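Local coordinates for protein enoyl-CoA hydratase (Bacillus halodurans, PDB 3LKE) that probably hydrates enoyl-CoA thioesters or catalyses a related reaction on acyl-CoA substrates, at residues T8-Y16 / G43-I53. Residues are numbered along the deposited sequence; the frame is centred on the assembly and turned at random.
Sequences TEIQNDALY and GNNETSIHSII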
loop_
_atom_site.group_PDB
_atom_site.type_symbol
_atom_site.label_atom_id
_atom_site.label_comp_id
_atom_site.label_asym_id
_atom_site.label_seq_id
_atom_site.Cartn_x
_atom_site.Cartn_y
_atom_site.Cartn_z
ATOM N N THR A 8 0.496 -30.026 18.945
ATOM C CA THR A 8 1.325 -28.917 19.406
ATOM C C THR A 8 2.586 -29.422 20.102
ATOM O O THR A 8 2.578 -30.472 20.757
ATOM C CB THR A 8 0.551 -27.965 20.344
ATOM O OG1 THR A 8 -0.007 -28.704 21.436
ATOM C CG2 THR A 8 -0.577 -27.276 19.591
ATOM N N GLU A 9 3.671 -28.674 19.945
ATOM C CA GLU A 9 4.953 -29.037 20.533
ATOM C C GLU A 9 5.794 -27.788 20.715
ATOM O O GLU A 9 5.934 -27.002 19.792
ATOM C CB GLU A 9 5.699 -30.017 19.623
ATOM C CG GLU A 9 7.053 -30.445 20.148
ATOM C CD GLU A 9 7.764 -31.415 19.220
ATOM O OE1 GLU A 9 7.103 -31.975 18.317
ATOM O OE2 GLU A 9 8.987 -31.620 19.396
ATOM N N ILE A 10 6.368 -27.614 21.901
ATOM C CA ILE A 10 7.317 -26.523 22.110
ATOM C C ILE A 10 8.758 -27.020 22.077
ATOM O O ILE A 10 9.125 -27.950 22.794
ATOM C CB ILE A 10 7.064 -25.789 23.430
ATOM C CG1 ILE A 10 5.683 -25.129 23.404
ATOM C CG2 ILE A 10 8.167 -24.766 23.685
ATOM C CD1 ILE A 10 5.276 -24.510 24.717
ATOM N N GLN A 11 9.569 -26.400 21.231
ATOM C CA GLN A 11 10.971 -26.762 21.122
ATOM C C GLN A 11 11.832 -25.514 21.091
ATOM O O GLN A 11 11.757 -24.713 20.154
ATOM C CB GLN A 11 11.210 -27.608 19.872
ATOM C CG GLN A 11 12.671 -27.757 19.478
ATOM C CD GLN A 11 12.882 -28.837 18.426
ATOM O OE1 GLN A 11 12.271 -29.908 18.488
ATOM N NE2 GLN A 11 13.757 -28.563 17.457
ATOM N N ASN A 12 12.637 -25.346 22.134
ATOM C CA ASN A 12 13.569 -24.235 22.208
ATOM C C ASN A 12 12.854 -22.886 22.104
ATOM O O ASN A 12 13.269 -22.006 21.349
ATOM C CB ASN A 12 14.633 -24.368 21.119
ATOM C CG ASN A 12 15.813 -23.452 21.345
ATOM O OD1 ASN A 12 15.813 -22.642 22.274
ATOM N ND2 ASN A 12 16.832 -23.577 20.501
ATOM N N ASP A 13 11.775 -22.755 22.867
ATOM C CA ASP A 13 11.028 -21.507 22.965
ATOM C C ASP A 13 10.309 -21.144 21.666
ATOM O O ASP A 13 10.072 -19.969 21.392
ATOM C CB ASP A 13 11.942 -20.369 23.429
ATOM C CG ASP A 13 12.457 -20.578 24.849
ATOM O OD1 ASP A 13 11.812 -21.320 25.614
ATOM O OD2 ASP A 13 13.503 -19.997 25.200
ATOM N N ALA A 14 9.968 -22.158 20.874
ATOM C CA ALA A 14 9.097 -21.978 19.712
ATOM C C ALA A 14 7.965 -23.005 19.733
ATOM O O ALA A 14 8.206 -24.185 19.953
ATOM C CB ALA A 14 9.898 -22.087 18.410
ATOM N N LEU A 15 6.734 -22.552 19.511
ATOM C CA LEU A 15 5.580 -23.440 19.448
ATOM C C LEU A 15 5.320 -23.888 18.017
ATOM O O LEU A 15 5.152 -23.057 17.113
ATOM C CB LEU A 15 4.331 -22.740 19.999
ATOM C CG LEU A 15 3.091 -23.522 20.457
ATOM C CD1 LEU A 15 1.809 -23.032 19.780
ATOM C CD2 LEU A 15 3.232 -25.043 20.316
ATOM N N TYR A 16 5.283 -25.203 17.820
ATOM C CA TYR A 16 4.987 -25.794 16.522
ATOM C C TYR A 16 3.559 -26.304 16.498
ATOM O O TYR A 16 3.179 -27.157 17.311
ATOM C CB TYR A 16 5.962 -26.938 16.216
ATOM C CG TYR A 16 7.386 -26.466 16.003
ATOM C CD1 TYR A 16 8.226 -26.224 17.086
ATOM C CD2 TYR A 16 7.878 -26.236 14.725
ATOM C CE1 TYR A 16 9.524 -25.784 16.905
ATOM C CE2 TYR A 16 9.180 -25.803 14.530
ATOM C CZ TYR A 16 9.998 -25.583 15.632
ATOM O OH TYR A 16 11.284 -25.136 15.447
ATOM N N GLY A 43 -0.585 -20.769 22.352
ATOM C CA GLY A 43 0.705 -20.226 21.971
ATOM C C GLY A 43 0.813 -18.740 22.270
ATOM O O GLY A 43 1.860 -18.276 22.722
ATOM N N ASN A 44 -0.261 -17.999 22.001
ATOM C CA ASN A 44 -0.305 -16.560 22.271
ATOM C C ASN A 44 -0.220 -16.245 23.758
ATOM O O ASN A 44 0.255 -15.184 24.148
ATOM C CB ASN A 44 -1.578 -15.932 21.682
ATOM C CG ASN A 44 -1.520 -15.820 20.176
ATOM O OD1 ASN A 44 -0.446 -15.895 19.589
ATOM N ND2 ASN A 44 -2.675 -15.634 19.542
ATOM N N ASN A 45 -0.684 -17.173 24.585
ATOM C CA ASN A 45 -0.695 -16.963 26.028
ATOM C C ASN A 45 0.557 -17.487 26.731
ATOM O O ASN A 45 0.730 -17.271 27.929
ATOM C CB ASN A 45 -1.946 -17.585 26.656
ATOM C CG ASN A 45 -3.209 -16.802 26.343
ATOM O OD1 ASN A 45 -3.203 -15.570 26.319
ATOM N ND2 ASN A 45 -4.307 -17.518 26.113
ATOM N N GLU A 46 1.424 -18.172 25.988
ATOM C CA GLU A 46 2.650 -18.729 26.555
ATOM C C GLU A 46 3.772 -17.700 26.571
ATOM O O GLU A 46 4.286 -17.310 25.523
ATOM C CB GLU A 46 3.090 -19.972 25.782
ATOM C CG GLU A 46 4.496 -20.460 26.135
ATOM C CD GLU A 46 4.628 -20.881 27.590
ATOM O OE1 GLU A 46 3.720 -21.575 28.093
ATOM O OE2 GLU A 46 5.644 -20.520 28.225
ATOM N N THR A 47 4.169 -17.278 27.768
ATOM C CA THR A 47 5.097 -16.160 27.903
ATOM C C THR A 47 6.547 -16.450 27.517
ATOM O O THR A 47 7.294 -15.523 27.207
ATOM C CB THR A 47 5.062 -15.567 29.322
ATOM O OG1 THR A 47 5.183 -16.625 30.281
ATOM C CG2 THR A 47 3.753 -14.830 29.550
ATOM N N SER A 48 6.951 -17.719 27.518
ATOM C CA SER A 48 8.353 -18.048 27.244
ATOM C C SER A 48 8.731 -18.088 25.758
ATOM O O SER A 48 9.867 -17.770 25.394
ATOM C CB SER A 48 8.773 -19.354 27.938
ATOM O OG SER A 48 8.137 -20.491 27.372
ATOM N N ILE A 49 7.789 -18.465 24.900
ATOM C CA ILE A 49 8.112 -18.636 23.488
ATOM C C ILE A 49 8.198 -17.300 22.766
ATOM O O ILE A 49 7.576 -16.326 23.183
ATOM C CB ILE A 49 7.101 -19.539 22.771
ATOM C CG1 ILE A 49 5.721 -18.873 22.726
ATOM C CG2 ILE A 49 7.048 -20.909 23.444
ATOM C CD1 ILE A 49 4.665 -19.711 22.039
ATOM N N HIS A 50 8.983 -17.268 21.696
ATOM C CA HIS A 50 9.132 -16.067 20.879
ATOM C C HIS A 50 8.480 -16.226 19.506
ATOM O O HIS A 50 8.260 -15.239 18.793
ATOM C CB HIS A 50 10.609 -15.713 20.712
ATOM C CG HIS A 50 11.477 -16.880 20.352
ATOM N ND1 HIS A 50 11.424 -17.500 19.122
ATOM C CD2 HIS A 50 12.422 -17.541 21.066
ATOM C CE1 HIS A 50 12.301 -18.489 19.090
ATOM N NE2 HIS A 50 12.918 -18.536 20.258
ATOM N N SER A 51 8.162 -17.465 19.141
ATOM C CA SER A 51 7.660 -17.754 17.805
ATOM C C SER A 51 6.584 -18.835 17.818
ATOM O O SER A 51 6.501 -19.654 18.740
ATOM C CB SER A 51 8.802 -18.208 16.894
ATOM O OG SER A 51 9.842 -17.256 16.843
ATOM N N ILE A 52 5.761 -18.813 16.776
ATOM C CA ILE A 52 4.773 -19.845 16.524
ATOM C C ILE A 52 4.913 -20.256 15.068
ATOM O O ILE A 52 4.849 -19.417 14.172
ATOM C CB ILE A 52 3.348 -19.337 16.780
ATOM C CG1 ILE A 52 3.157 -19.011 18.261
ATOM C CG2 ILE A 52 2.331 -20.379 16.351
ATOM C CD1 ILE A 52 1.848 -18.363 18.574
ATOM N N ILE A 53 5.121 -21.550 14.841
ATOM C CA ILE A 53 5.307 -22.096 13.505
ATOM C C ILE A 53 4.103 -22.956 13.131
ATOM O O ILE A 53 3.752 -23.872 13.873
ATOM C CB ILE A 53 6.565 -23.007 13.460
ATOM C CG1 ILE A 53 7.812 -22.221 13.865
ATOM C CG2 ILE A 53 6.743 -23.608 12.067
ATOM C CD1 ILE A 53 8.159 -21.104 12.902
#
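Leu15 and Tyr16 pair in parallel with Ile52 and Ile53, joining strand 14-19 to strand 51-56 near one edge of the main sheet. The local strand axes come within 4.7 Å at 19°. Leu15 N donates to Ser51 O (3.0 Å), and Leu15 O accepts from Ile53 N (2.7 Å), a nearly straight bond. At the turn before Ala14, Asp13 O accepts from His50 N (2.9 Å). The same oxygen sits 3.3 Å above the His50 imidazole plane, over the ring centre. With CG set between the backbone N and the carbonyl carbon (chi1 47°), the ring turns its face to Asp13 O. His50 ND1 shares a hydrogen bond with Ser51 OG (2.8 Å), which lies in the ring plane and helps fix its rotation. Were His50 an alanine, the backbone bond could remain, but Asp13 O would probably lose the ring that covers it and Ser51 OG its ND1 partner. On the side of the sheet facing helix 30-45, Ile49 CD1 packs on Leu15 CB (3.7 Å). Leu15 CD1 meets Gly43 CA at the helix end (3.7 Å). Ile10, from the preceding hairpin strand, crosses Ile49 at about a right angle, methyl to methyl. On the opposite face of the sheet Tyr16 and Ile53 lie side by side, with the ring carbon CD2 of Tyr16 against Ile53 CB, and Leu201 of helix 190-205 also touches Tyr16. Ser48 OG and N both bond Glu46 OE2, from opposite faces of the carboxylate plane, within the loop that follows the helix. Strand 14-19, helix 30-45 and strand 51-56 thus form a parallel beta-alpha-beta crossover, part of the crotonase fold.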